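Local coordinates for IPT/TIG domain-containing protein BACOVA_02650 (Bacteroides ovatus, PDB 5E7H) that binds polysaccharide at the bacterial cell surface and probably captures xyloglucan there before the glycan is transported into the periplasm for degradation, at residues 88-92 with 253-258; 144-148 with 223-227; 181-185 with 229-233; 184-189 with 216-220. All blocks are in the same frame, centred on the assembly; numbering follows the deposited sequence.

Contact 1. Residues 88-92 with 253-258. With NA (sodium ion), chain I; FMT (formic acid), chain F.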
loop_
_atom_site.group_PDB
_atom_site.type_symbol
_atom_site.label_atom_id
_atom_site.label_comp_id
_atom_site.label_asym_id
_atom_site.label_seq_id
_atom_site.Cartn_x
_atom_site.Cartn_y
_atom_site.Cartn_z
ATOM N N ASN A 88 -2.356 -1.158 -11.886
ATOM C CA ASN A 88 -3.146 -1.876 -10.896
ATOM C C ASN A 88 -3.787 -0.958 -9.849
ATOM O O ASN A 88 -4.563 -1.421 -9.013
ATOM C CB ASN A 88 -2.263 -2.903 -10.154
ATOM C CG ASN A 88 -1.789 -4.026 -11.036
ATOM O OD1 ASN A 88 -0.778 -3.886 -11.721
ATOM N ND2 ASN A 88 -2.497 -5.151 -11.023
ATOM N N VAL A 89 -3.472 0.337 -9.881
ATOM C CA VAL A 89 -4.037 1.289 -8.938
ATOM C C VAL A 89 -5.506 1.505 -9.282
ATOM O O VAL A 89 -5.851 1.740 -10.443
ATOM C CB VAL A 89 -3.265 2.614 -8.964
ATOM C CG1 VAL A 89 -3.907 3.682 -8.087
ATOM C CG2 VAL A 89 -1.823 2.369 -8.504
ATOM N N ILE A 90 -6.357 1.422 -8.254
ATOM C CA ILE A 90 -7.790 1.596 -8.408
ATOM C C ILE A 90 -8.287 2.913 -7.785
ATOM O O ILE A 90 -9.392 3.345 -8.085
ATOM C CB ILE A 90 -8.562 0.400 -7.799
ATOM C CG1 ILE A 90 -8.301 0.241 -6.303
ATOM C CG2 ILE A 90 -8.200 -0.889 -8.568
ATOM C CD1 ILE A 90 -9.258 -0.676 -5.614
ATOM N N LEU A 91 -7.476 3.544 -6.935
ATOM C CA LEU A 91 -7.887 4.769 -6.247
ATOM C C LEU A 91 -6.653 5.494 -5.718
ATOM O O LEU A 91 -5.965 4.958 -4.852
ATOM C CB LEU A 91 -8.867 4.467 -5.104
ATOM C CG LEU A 91 -9.351 5.669 -4.296
ATOM C CD1 LEU A 91 -10.132 6.640 -5.117
ATOM C CD2 LEU A 91 -10.197 5.162 -3.151
ATOM N N ASN A 92 -6.391 6.698 -6.226
ATOM C CA ASN A 92 -5.292 7.515 -5.674
ATOM C C ASN A 92 -5.669 8.969 -5.383
ATOM O O ASN A 92 -4.811 9.717 -4.922
ATOM C CB ASN A 92 -4.062 7.469 -6.602
ATOM C CG ASN A 92 -4.295 8.115 -7.944
ATOM O OD1 ASN A 92 -5.256 8.843 -8.165
ATOM N ND2 ASN A 92 -3.354 7.891 -8.858
ATOM N N ASP A 253 -3.109 5.857 0.680
ATOM C CA ASP A 253 -2.993 6.203 -0.744
ATOM C C ASP A 253 -2.781 4.956 -1.591
ATOM O O ASP A 253 -2.414 3.889 -1.094
ATOM C CB ASP A 253 -1.839 7.185 -0.960
ATOM C CG ASP A 253 -1.997 8.057 -2.182
ATOM O OD1 ASP A 253 -2.962 7.947 -2.954
ATOM O OD2 ASP A 253 -1.100 8.912 -2.383
ATOM N N ASN A 254 -3.016 5.118 -2.887
ATOM C CA ASN A 254 -2.641 4.129 -3.914
ATOM C C ASN A 254 -3.197 2.742 -3.638
ATOM O O ASN A 254 -2.496 1.727 -3.671
ATOM C CB ASN A 254 -1.127 4.083 -4.084
ATOM C CG ASN A 254 -0.627 5.265 -4.858
ATOM O OD1 ASN A 254 -1.276 5.718 -5.809
ATOM N ND2 ASN A 254 0.519 5.782 -4.465
ATOM N N PHE A 255 -4.496 2.688 -3.398
ATOM C CA PHE A 255 -5.169 1.408 -3.355
ATOM C C PHE A 255 -4.994 0.728 -4.704
ATOM O O PHE A 255 -5.144 1.370 -5.750
ATOM C CB PHE A 255 -6.668 1.565 -3.039
ATOM C CG PHE A 255 -6.951 2.100 -1.657
ATOM C CD1 PHE A 255 -7.148 1.231 -0.592
ATOM C CD2 PHE A 255 -7.022 3.476 -1.426
ATOM C CE1 PHE A 255 -7.400 1.724 0.689
ATOM C CE2 PHE A 255 -7.264 3.971 -0.144
ATOM C CZ PHE A 255 -7.449 3.088 0.904
ATOM N N ARG A 256 -4.701 -0.575 -4.674
ATOM C CA ARG A 256 -4.362 -1.323 -5.876
ATOM C C ARG A 256 -4.703 -2.786 -5.667
ATOM O O ARG A 256 -4.620 -3.310 -4.551
ATOM C CB ARG A 256 -2.869 -1.125 -6.219
ATOM C CG ARG A 256 -1.902 -1.473 -5.090
ATOM C CD ARG A 256 -0.550 -0.774 -5.300
ATOM N NE ARG A 256 0.434 -1.073 -4.255
ATOM C CZ ARG A 256 0.738 -0.298 -3.223
ATOM N NH1 ARG A 256 0.111 0.840 -2.986
ATOM N NH2 ARG A 256 1.708 -0.692 -2.400
ATOM N N ILE A 257 -5.103 -3.443 -6.746
ATOM C CA ILE A 257 -5.407 -4.866 -6.733
ATOM C C ILE A 257 -4.357 -5.555 -7.563
ATOM O O ILE A 257 -4.184 -5.229 -8.737
ATOM C CB ILE A 257 -6.821 -5.180 -7.288
ATOM C CG1 ILE A 257 -7.881 -4.546 -6.391
ATOM C CG2 ILE A 257 -7.021 -6.681 -7.399
ATOM C CD1 ILE A 257 -9.297 -4.637 -6.932
ATOM N N VAL A 258 -3.632 -6.490 -6.945
ATOM C CA VAL A 258 -2.530 -7.187 -7.608
ATOM C C VAL A 258 -2.626 -8.685 -7.402
ATOM O O VAL A 258 -3.368 -9.151 -6.538
ATOM C CB VAL A 258 -1.157 -6.688 -7.092
ATOM C CG1 VAL A 258 -0.976 -5.209 -7.357
ATOM C CG2 VAL A 258 -1.004 -6.949 -5.611
HETATM NA NA NA I . -2.107 10.012 -4.368
HETATM C C FMT F . -1.755 9.554 -11.486
HETATM O O1 FMT F . -0.907 10.124 -10.743
HETATM O O2 FMT F . -2.983 9.790 -11.334
HETATM O O HOH W 1 -0.940 6.099 -8.605
HETATM O O HOH W 2 -0.564 8.481 -5.832
#
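N88 grips I257 at two points: its carbonyl O accepts from I257 N at 3.1 Å, and its side-chain ND2 donates a hydrogen bond to I257 O at 2.8 Å. An asparagine suits this place because its short side chain ends in an N-H within reach of a strand carbonyl. Its chi1 of -67° sets CG beside the backbone N and turns the amide to I257 O; CB meets V258 CG1. I90 N donates to F255 O at 2.8 Å, L91 N reaches the same oxygen in a weak bond, and F255 N bonds weakly to L91 O.

L91 and F255 share a face of the sheet, lying side by side, CD2 to CD2 4.0 Å apart, and I90 CG1 packs on F255 CB.

At the far end both segments coordinate a sodium ion: D253 with both carboxylate oxygens, OD1 at 2.6 Å, and N92 with its carbonyl O; a water and the carbonyls of N119 and T121 complete the site. A second water links N92 ND2 to N254 OD1.

Two successive NH groups facing one carbonyl, with the register slipping by one between V89 and L91, mark a beta bulge in an antiparallel pair of the xyloglucan-binding domain, a sodium site at its end.

Contact 2. Residues 144-148 with 223-227; sequences QWVNT and YQDFL. With NA (sodium ion), chain J; FMT (formic acid), chain E.
W145 presents one face of its six-membered ring to the edge of F226, an edge-to-face pair with centroids 4.8 Å apart and planes at 68°. F226 CZ stands over the indole, offset toward its rim, 3.6 Å from W145 CZ3. The broad indole gives F226 a wide apolar face, while CB, nearer the backbone, meets L227 CD2 at 3.6 Å, the leucine and the tryptophan running alongside in opposite senses.

Y223 supplies the polar link. With CG anti to the backbone N (chi1 -170°), its ring reaches from the helix to the loop, and the hydroxyl donates to V146 O at 2.7 Å. It approaches in the carbonyl plane, on a lone pair, tying the ring's hydroxyl end to the loop. Tyrosine thus joins an apolar ring to a donor for a loop carbonyl.

T148 closes the outer end, CG2 resting 3.7 Å from L227 CD1.

The loop leads from strand 133-142 toward strand 160-168 and leans on the short helix 223-227. W145 and V146 also touch I90 of strand 89-91, W145 and F226 both pack on M181 of strand 176-181, and the indole NE1 is hydrogen-bonded to S231 O. At the helix's end, L227 O binds a sodium ion.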
loop_
_atom_site.group_PDB
_atom_site.type_symbol
_atom_site.label_atom_id
_atom_site.label_comp_id
_atom_site.label_asym_id
_atom_site.label_seq_id
_atom_site.Cartn_x
_atom_site.Cartn_y
_atom_site.Cartn_z
ATOM N N GLN A 144 -11.631 2.988 -9.894
ATOM C CA GLN A 144 -11.456 2.588 -11.282
ATOM C C GLN A 144 -10.886 1.187 -11.259
ATOM O O GLN A 144 -9.703 1.001 -10.977
ATOM C CB GLN A 144 -10.530 3.556 -12.006
ATOM C CG GLN A 144 -10.293 3.212 -13.456
ATOM C CD GLN A 144 -9.305 4.153 -14.109
ATOM O OE1 GLN A 144 -8.389 3.718 -14.807
ATOM N NE2 GLN A 144 -9.479 5.452 -13.877
ATOM N N TRP A 145 -11.733 0.174 -11.464
ATOM C CA TRP A 145 -11.248 -1.201 -11.297
ATOM C C TRP A 145 -10.182 -1.494 -12.344
ATOM O O TRP A 145 -10.172 -0.907 -13.425
ATOM C CB TRP A 145 -12.399 -2.218 -11.387
ATOM C CG TRP A 145 -13.525 -1.981 -10.387
ATOM C CD1 TRP A 145 -14.835 -1.814 -10.702
ATOM C CD2 TRP A 145 -13.443 -1.874 -8.950
ATOM N NE1 TRP A 145 -15.580 -1.613 -9.569
ATOM C CE2 TRP A 145 -14.758 -1.641 -8.479
ATOM C CE3 TRP A 145 -12.409 -1.970 -8.010
ATOM C CZ2 TRP A 145 -15.053 -1.478 -7.122
ATOM C CZ3 TRP A 145 -12.707 -1.808 -6.663
ATOM C CH2 TRP A 145 -14.027 -1.559 -6.234
ATOM N N VAL A 146 -9.297 -2.429 -12.010
ATOM C CA VAL A 146 -8.207 -2.814 -12.907
ATOM C C VAL A 146 -8.800 -3.410 -14.181
ATOM O O VAL A 146 -9.735 -4.212 -14.142
ATOM C CB VAL A 146 -7.249 -3.825 -12.231
ATOM C CG1 VAL A 146 -6.089 -4.163 -13.157
ATOM C CG2 VAL A 146 -6.737 -3.268 -10.912
ATOM N N ASN A 147 -8.259 -3.008 -15.328
ATOM C CA ASN A 147 -8.700 -3.502 -16.607
ATOM C C ASN A 147 -8.466 -5.001 -16.749
ATOM O O ASN A 147 -7.469 -5.506 -16.235
ATOM C CB ASN A 147 -7.958 -2.753 -17.707
ATOM C CG ASN A 147 -8.638 -2.855 -19.055
ATOM O OD1 ASN A 147 -8.687 -3.916 -19.680
ATOM N ND2 ASN A 147 -9.164 -1.729 -19.520
ATOM N N THR A 148 -9.342 -5.699 -17.461
ATOM C CA THR A 148 -9.174 -7.143 -17.654
ATOM C C THR A 148 -7.999 -7.454 -18.591
ATOM O O THR A 148 -7.575 -8.611 -18.696
ATOM C CB THR A 148 -10.461 -7.824 -18.168
ATOM O OG1 THR A 148 -10.925 -7.192 -19.364
ATOM C CG2 THR A 148 -11.542 -7.786 -17.103
ATOM N N TYR A 223 -12.704 -12.599 -10.736
ATOM C CA TYR A 223 -12.623 -11.172 -10.938
ATOM C C TYR A 223 -13.792 -10.706 -11.824
ATOM O O TYR A 223 -14.392 -9.665 -11.536
ATOM C CB TYR A 223 -11.239 -10.805 -11.519
ATOM C CG TYR A 223 -10.974 -9.346 -11.550
ATOM C CD1 TYR A 223 -11.012 -8.574 -10.392
ATOM C CD2 TYR A 223 -10.710 -8.720 -12.744
ATOM C CE1 TYR A 223 -10.794 -7.196 -10.442
ATOM C CE2 TYR A 223 -10.481 -7.354 -12.807
ATOM C CZ TYR A 223 -10.534 -6.596 -11.669
ATOM O OH TYR A 223 -10.322 -5.225 -11.694
ATOM N N GLN A 224 -14.146 -11.465 -12.856
ATOM C CA GLN A 224 -15.280 -11.077 -13.708
ATOM C C GLN A 224 -16.585 -11.032 -12.919
ATOM O O GLN A 224 -17.442 -10.169 -13.150
ATOM C CB GLN A 224 -15.435 -12.027 -14.890
ATOM C CG GLN A 224 -16.512 -11.568 -15.902
ATOM C CD GLN A 224 -16.166 -10.224 -16.507
ATOM O OE1 GLN A 224 -15.490 -10.144 -17.528
ATOM N NE2 GLN A 224 -16.652 -9.153 -15.885
ATOM N N ASP A 225 -16.775 -11.972 -12.002
ATOM C CA ASP A 225 -17.999 -11.965 -11.195
ATOM C C ASP A 225 -18.087 -10.695 -10.334
ATOM O O ASP A 225 -19.159 -10.083 -10.169
ATOM C CB ASP A 225 -18.051 -13.202 -10.298
ATOM C CG ASP A 225 -18.144 -14.492 -11.081
ATOM O OD1 ASP A 225 -18.848 -14.549 -12.116
ATOM O OD2 ASP A 225 -17.491 -15.462 -10.649
ATOM N N PHE A 226 -16.954 -10.297 -9.761
ATOM C CA PHE A 226 -16.830 -9.078 -8.987
ATOM C C PHE A 226 -17.165 -7.866 -9.855
ATOM O O PHE A 226 -17.966 -7.003 -9.459
ATOM C CB PHE A 226 -15.406 -9.017 -8.409
ATOM C CG PHE A 226 -14.958 -7.655 -7.929
ATOM C CD1 PHE A 226 -15.434 -7.124 -6.744
ATOM C CD2 PHE A 226 -14.024 -6.934 -8.660
ATOM C CE1 PHE A 226 -14.980 -5.860 -6.298
ATOM C CE2 PHE A 226 -13.572 -5.702 -8.220
ATOM C CZ PHE A 226 -14.054 -5.170 -7.044
ATOM N N LEU A 227 -16.588 -7.805 -11.050
ATOM C CA LEU A 227 -16.849 -6.673 -11.943
ATOM C C LEU A 227 -18.335 -6.615 -12.309
ATOM O O LEU A 227 -18.892 -5.524 -12.457
ATOM C CB LEU A 227 -15.998 -6.752 -13.200
ATOM C CG LEU A 227 -14.482 -6.561 -13.002
ATOM C CD1 LEU A 227 -13.786 -6.737 -14.354
ATOM C CD2 LEU A 227 -14.122 -5.233 -12.375
HETATM NA NA NA J . -19.341 -3.305 -14.283
HETATM C C FMT E . -8.936 1.691 -18.603
HETATM O O1 FMT E . -7.683 1.551 -18.610
HETATM O O2 FMT E . -9.633 1.007 -17.804
#

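Contact 3. Residues 181-185 with 229-233. With NA (sodium ion), chain J; FMT (formic acid), chain B.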
loop_
_atom_site.group_PDB
_atom_site.type_symbol
_atom_site.label_atom_id
_atom_site.label_comp_id
_atom_site.label_asym_id
_atom_site.label_seq_id
_atom_site.Cartn_x
_atom_site.Cartn_y
_atom_site.Cartn_z
ATOM N N MET A 181 -16.377 -3.006 -0.642
ATOM C CA MET A 181 -16.461 -2.758 -2.074
ATOM C C MET A 181 -17.840 -3.145 -2.615
ATOM O O MET A 181 -18.477 -4.089 -2.133
ATOM C CB MET A 181 -15.386 -3.539 -2.817
ATOM C CG MET A 181 -13.980 -3.054 -2.577
ATOM S SD MET A 181 -12.822 -4.151 -3.401
ATOM C CE MET A 181 -11.300 -3.339 -2.967
ATOM N N CYS A 182 -18.277 -2.413 -3.631
ATOM C CA CYS A 182 -19.512 -2.703 -4.383
ATOM C C CYS A 182 -20.771 -2.734 -3.523
ATOM O O CYS A 182 -21.752 -3.416 -3.848
ATOM C CB CYS A 182 -19.399 -4.027 -5.122
ATOM S SG CYS A 182 -17.978 -4.126 -6.220
ATOM N N GLU A 183 -20.736 -1.987 -2.430
ATOM C CA GLU A 183 -21.818 -1.931 -1.454
ATOM C C GLU A 183 -22.194 -3.315 -0.931
ATOM O O GLU A 183 -23.310 -3.523 -0.453
ATOM C CB GLU A 183 -23.050 -1.214 -2.040
ATOM C CG GLU A 183 -22.786 0.269 -2.243
ATOM C CD GLU A 183 -24.040 1.088 -2.443
ATOM O OE1 GLU A 183 -25.137 0.618 -2.072
ATOM O OE2 GLU A 183 -23.919 2.211 -2.974
ATOM N N ASN A 184 -21.252 -4.254 -0.975
ATOM C CA ASN A 184 -21.499 -5.571 -0.397
ATOM C C ASN A 184 -20.954 -5.593 1.016
ATOM O O ASN A 184 -19.872 -6.087 1.282
ATOM C CB ASN A 184 -20.881 -6.692 -1.235
ATOM C CG ASN A 184 -21.284 -8.063 -0.722
ATOM O OD1 ASN A 184 -22.036 -8.162 0.249
ATOM N ND2 ASN A 184 -20.825 -9.120 -1.379
ATOM N N PHE A 185 -21.713 -5.039 1.952
ATOM C CA PHE A 185 -21.179 -4.888 3.299
ATOM C C PHE A 185 -21.097 -6.221 4.061
ATOM O O PHE A 185 -20.296 -6.357 4.997
ATOM C CB PHE A 185 -22.009 -3.858 4.062
ATOM C CG PHE A 185 -21.866 -2.476 3.498
ATOM C CD1 PHE A 185 -20.748 -1.715 3.771
ATOM C CD2 PHE A 185 -22.837 -1.965 2.650
ATOM C CE1 PHE A 185 -20.614 -0.439 3.227
ATOM C CE2 PHE A 185 -22.701 -0.707 2.100
ATOM C CZ PHE A 185 -21.595 0.051 2.383
ATOM N N ARG A 229 -20.836 -7.052 -10.551
ATOM C CA ARG A 229 -21.684 -6.410 -9.541
ATOM C C ARG A 229 -22.071 -5.015 -10.008
ATOM O O ARG A 229 -23.025 -4.431 -9.485
ATOM C CB ARG A 229 -20.989 -6.375 -8.186
ATOM C CG ARG A 229 -20.800 -7.780 -7.634
ATOM C CD ARG A 229 -20.393 -7.830 -6.176
ATOM N NE ARG A 229 -21.533 -7.800 -5.279
ATOM C CZ ARG A 229 -22.032 -8.837 -4.609
ATOM N NH1 ARG A 229 -21.516 -10.066 -4.679
ATOM N NH2 ARG A 229 -23.060 -8.621 -3.835
ATOM N N ASN A 230 -21.344 -4.492 -10.992
ATOM C CA ASN A 230 -21.658 -3.217 -11.650
ATOM C C ASN A 230 -21.768 -2.056 -10.631
ATOM O O ASN A 230 -22.745 -1.273 -10.605
ATOM C CB ASN A 230 -22.922 -3.369 -12.479
ATOM C CG ASN A 230 -22.772 -4.424 -13.592
ATOM O OD1 ASN A 230 -21.649 -4.690 -14.041
ATOM N ND2 ASN A 230 -23.874 -5.008 -14.028
ATOM N N SER A 231 -20.751 -1.975 -9.790
ATOM C CA SER A 231 -20.629 -0.922 -8.781
ATOM C C SER A 231 -19.181 -0.520 -8.654
ATOM O O SER A 231 -18.307 -1.386 -8.582
ATOM C CB SER A 231 -21.133 -1.399 -7.435
ATOM O OG SER A 231 -20.823 -0.433 -6.426
ATOM N N THR A 232 -18.909 0.779 -8.651
ATOM C CA THR A 232 -17.536 1.228 -8.444
ATOM C C THR A 232 -17.267 1.679 -7.012
ATOM O O THR A 232 -16.223 2.254 -6.735
ATOM C CB THR A 232 -17.163 2.345 -9.409
ATOM O OG1 THR A 232 -18.203 3.304 -9.455
ATOM C CG2 THR A 232 -16.972 1.780 -10.821
ATOM N N HIS A 233 -18.167 1.350 -6.087
ATOM C CA HIS A 233 -17.942 1.687 -4.680
ATOM C C HIS A 233 -16.722 1.025 -4.067
ATOM O O HIS A 233 -16.556 -0.186 -4.127
ATOM C CB HIS A 233 -19.171 1.297 -3.863
ATOM C CG HIS A 233 -18.973 1.365 -2.384
ATOM N ND1 HIS A 233 -19.112 0.267 -1.562
ATOM C CD2 HIS A 233 -18.686 2.410 -1.571
ATOM C CE1 HIS A 233 -18.916 0.632 -0.310
ATOM N NE2 HIS A 233 -18.649 1.926 -0.288
HETATM NA NA NA J . -19.341 -3.305 -14.283
HETATM C C FMT B . -25.025 -11.071 -3.286
HETATM O O1 FMT B . -23.958 -11.572 -2.836
HETATM O O2 FMT B . -25.239 -9.835 -3.134
HETATM O O HOH W 3 -22.995 -5.420 -4.824
HETATM O O HOH W 4 -23.032 0.974 -6.094
#
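The amide of N184 lies across one face of the R229 guanidinium, the two planes only 19° apart. ND2 sits 3.1 Å above the guanidinium plane, offset toward its rim; ND2 and R229 NH2 are both donors, so the two flat groups meet without a hydrogen bond. At the guanidinium's edge are a formate, probably from the crystallisation liquor and held by weak bonds, and a water. That water accepts from R229 NE and donates to C182 O at 2.6 Å, so the arginine also holds the turn indirectly. The chain of R229 bends at chi3 (87°) to lay its end along this loop, and NH1 forms a salt bridge with D220.

At the edge of the H233 ring E183 N donates to ND1 at 2.9 Å, tilted about 21° from the ring plane; ND1 therefore acts as acceptor, while NE2 is hydrogen-bonded to Y237 OH. F185 approaches the imidazole obliquely, CZ 3.8 Å from CE1. The backbone adds a nearly straight bond from C182 N to H233 O.

S231 shapes its own segment: OG accepts from H233 N at 3.2 Å, an ST turn. C182 lies in a type I' turn from M181 to N184, its phi and psi both positive, and its CB meets S231 CB.

The turn follows strand 176-181 and leads toward strand 189-192, while 229-233 runs from helix 223-227 into strand 233-240. Strands 176-181 and 233-240 are antiparallel neighbours in one sheet, and F226 of the helix packs on C182.

Contact 4. Residues 184-189 with 216-220; sequences NFDAAL and SVVAD. With ACT (acetate ion), chain G.
A187 and A219 touch methyl to methyl, CB to CB at 3.8 Å, a closeness between two loops that alanine's small side chain allows. A219 CB also faces the amide end of N184, with ND2 4.0 Å away; a chi1 of -173° swings the N184 amide to the side opposite its own backbone N and carries ND2 there. Farther along, L189 turns its CB toward S216 O and, more loosely, toward V217 CG1, an apolar neighbour that suits a leucine.

Between the backbones the contact is tight but offers no regular pairing. A187 O receives the CA-H of V217, its carbon 3.1 Å away. The same oxygen lies 3.2 Å from S216 O; both are acceptors, so no bond joins them.

Water supplies the polar links instead. One molecule accepts from N184 ND2 and from A219 N at 2.9 Å and donates to D220 OD2, tying an amide, a main-chain NH and a carboxylate together. Another donates to S216 O at 2.7 Å and, weakly, to A188 O.

The bend at 184-188 is kept compact by bonds within it, A187 N to N184 O and A188 N to F185 O. On its outer side D186 N donates to an acetate, probably from the crystallisation liquor.

Segment 184-189 connects strand 176-181 with strand 189-192, whereas 216-220 leads from strand 207-213 to helix 223-227. V217 packs on M181 of strand 176-181, and V218 and D220 lean on F226 of the helix.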
loop_
_atom_site.group_PDB
_atom_site.type_symbol
_atom_site.label_atom_id
_atom_site.label_comp_id
_atom_site.label_asym_id
_atom_site.label_seq_id
_atom_site.Cartn_x
_atom_site.Cartn_y
_atom_site.Cartn_z
ATOM N N ASN A 184 -21.252 -4.254 -0.975
ATOM C CA ASN A 184 -21.499 -5.571 -0.397
ATOM C C ASN A 184 -20.954 -5.593 1.016
ATOM O O ASN A 184 -19.872 -6.087 1.282
ATOM C CB ASN A 184 -20.881 -6.692 -1.235
ATOM C CG ASN A 184 -21.284 -8.063 -0.722
ATOM O OD1 ASN A 184 -22.036 -8.162 0.249
ATOM N ND2 ASN A 184 -20.825 -9.120 -1.379
ATOM N N PHE A 185 -21.713 -5.039 1.952
ATOM C CA PHE A 185 -21.179 -4.888 3.299
ATOM C C PHE A 185 -21.097 -6.221 4.061
ATOM O O PHE A 185 -20.296 -6.357 4.997
ATOM C CB PHE A 185 -22.009 -3.858 4.062
ATOM C CG PHE A 185 -21.866 -2.476 3.498
ATOM C CD1 PHE A 185 -20.748 -1.715 3.771
ATOM C CD2 PHE A 185 -22.837 -1.965 2.650
ATOM C CE1 PHE A 185 -20.614 -0.439 3.227
ATOM C CE2 PHE A 185 -22.701 -0.707 2.100
ATOM C CZ PHE A 185 -21.595 0.051 2.383
ATOM N N ASP A 186 -21.883 -7.201 3.636
ATOM C CA ASP A 186 -21.777 -8.535 4.189
ATOM C C ASP A 186 -20.387 -9.141 3.945
ATOM O O ASP A 186 -19.924 -9.971 4.725
ATOM C CB ASP A 186 -22.859 -9.428 3.577
ATOM C CG ASP A 186 -23.157 -10.644 4.422
ATOM O OD1 ASP A 186 -23.315 -10.490 5.653
ATOM O OD2 ASP A 186 -23.240 -11.754 3.854
ATOM N N ALA A 187 -19.716 -8.708 2.876
ATOM C CA ALA A 187 -18.411 -9.255 2.515
ATOM C C ALA A 187 -17.253 -8.383 2.976
ATOM O O ALA A 187 -16.100 -8.708 2.747
ATOM C CB ALA A 187 -18.317 -9.450 1.004
ATOM N N ALA A 188 -17.556 -7.271 3.630
ATOM C CA ALA A 188 -16.513 -6.310 3.973
ATOM C C ALA A 188 -15.510 -6.800 5.011
ATOM O O ALA A 188 -15.799 -7.695 5.803
ATOM C CB ALA A 188 -17.153 -5.039 4.462
ATOM N N LEU A 189 -14.329 -6.194 4.985
ATOM C CA LEU A 189 -13.323 -6.394 6.011
ATOM C C LEU A 189 -13.673 -5.471 7.155
ATOM O O LEU A 189 -13.762 -4.278 6.958
ATOM C CB LEU A 189 -11.932 -6.100 5.468
ATOM C CG LEU A 189 -10.781 -6.051 6.468
ATOM C CD1 LEU A 189 -10.624 -7.417 7.120
ATOM C CD2 LEU A 189 -9.497 -5.610 5.783
ATOM N N SER A 216 -11.118 -11.126 1.534
ATOM C CA SER A 216 -11.557 -10.580 2.822
ATOM C C SER A 216 -12.474 -9.372 2.644
ATOM O O SER A 216 -13.069 -8.921 3.630
ATOM C CB SER A 216 -10.365 -10.211 3.701
ATOM O OG SER A 216 -9.708 -9.067 3.227
ATOM N N VAL A 217 -12.627 -8.867 1.415
ATOM C CA VAL A 217 -13.580 -7.776 1.183
ATOM C C VAL A 217 -14.496 -8.082 -0.022
ATOM O O VAL A 217 -15.503 -7.402 -0.193
ATOM C CB VAL A 217 -12.867 -6.349 1.090
ATOM C CG1 VAL A 217 -11.403 -6.384 1.342
ATOM C CG2 VAL A 217 -13.299 -5.478 -0.068
ATOM N N VAL A 218 -14.242 -9.179 -0.749
ATOM C CA VAL A 218 -15.013 -9.547 -1.937
ATOM C C VAL A 218 -15.451 -11.007 -1.827
ATOM O O VAL A 218 -14.614 -11.875 -1.581
ATOM C CB VAL A 218 -14.169 -9.336 -3.228
ATOM C CG1 VAL A 218 -14.863 -9.973 -4.451
ATOM C CG2 VAL A 218 -13.861 -7.832 -3.441
ATOM N N ALA A 219 -16.748 -11.268 -2.023
ATOM C CA ALA A 219 -17.318 -12.602 -1.833
ATOM C C ALA A 219 -17.402 -13.438 -3.116
ATOM O O ALA A 219 -17.687 -14.639 -3.065
ATOM C CB ALA A 219 -18.695 -12.483 -1.235
ATOM N N ASP A 220 -17.185 -12.801 -4.259
ATOM C CA ASP A 220 -17.362 -13.442 -5.558
ATOM C C ASP A 220 -16.242 -14.436 -5.891
ATOM O O ASP A 220 -15.159 -14.396 -5.310
ATOM C CB ASP A 220 -17.456 -12.356 -6.628
ATOM C CG ASP A 220 -18.456 -11.279 -6.253
ATOM O OD1 ASP A 220 -19.669 -11.521 -6.415
ATOM O OD2 ASP A 220 -18.036 -10.218 -5.751
HETATM C C ACT G . -24.929 -6.063 2.541
HETATM O O ACT G . -24.375 -7.022 1.937
HETATM O OXT ACT G . -25.301 -6.183 3.735
HETATM C CH3 ACT G . -25.141 -4.752 1.834
HETATM O O HOH W 5 -17.128 -5.379 0.796
HETATM O O HOH W 6 -18.401 -9.105 -3.150
HETATM O O HOH W 7 -13.570 -10.170 5.935
#

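Overall arrangement
From the N terminus, the chain first meets a contact at 88-92, where contact 1 opens; its partner 253-258 lies almost at the C terminus, so contact 1 closes a loop that encloses the other three. Within it, contact 2 joins 144-148 to helix 223-227. Contact 3 starts between these two segments and ends after the helix, so contacts 2 and 3 cross. Contact 4 leaves from the same turn as contact 3 but returns sooner, inside the span of contact 2. Contacts 2, 3 and 4 gather loops round the helix at one end of the xyloglucan-binding domain, and I90 bridges contacts 1 and 2 directly.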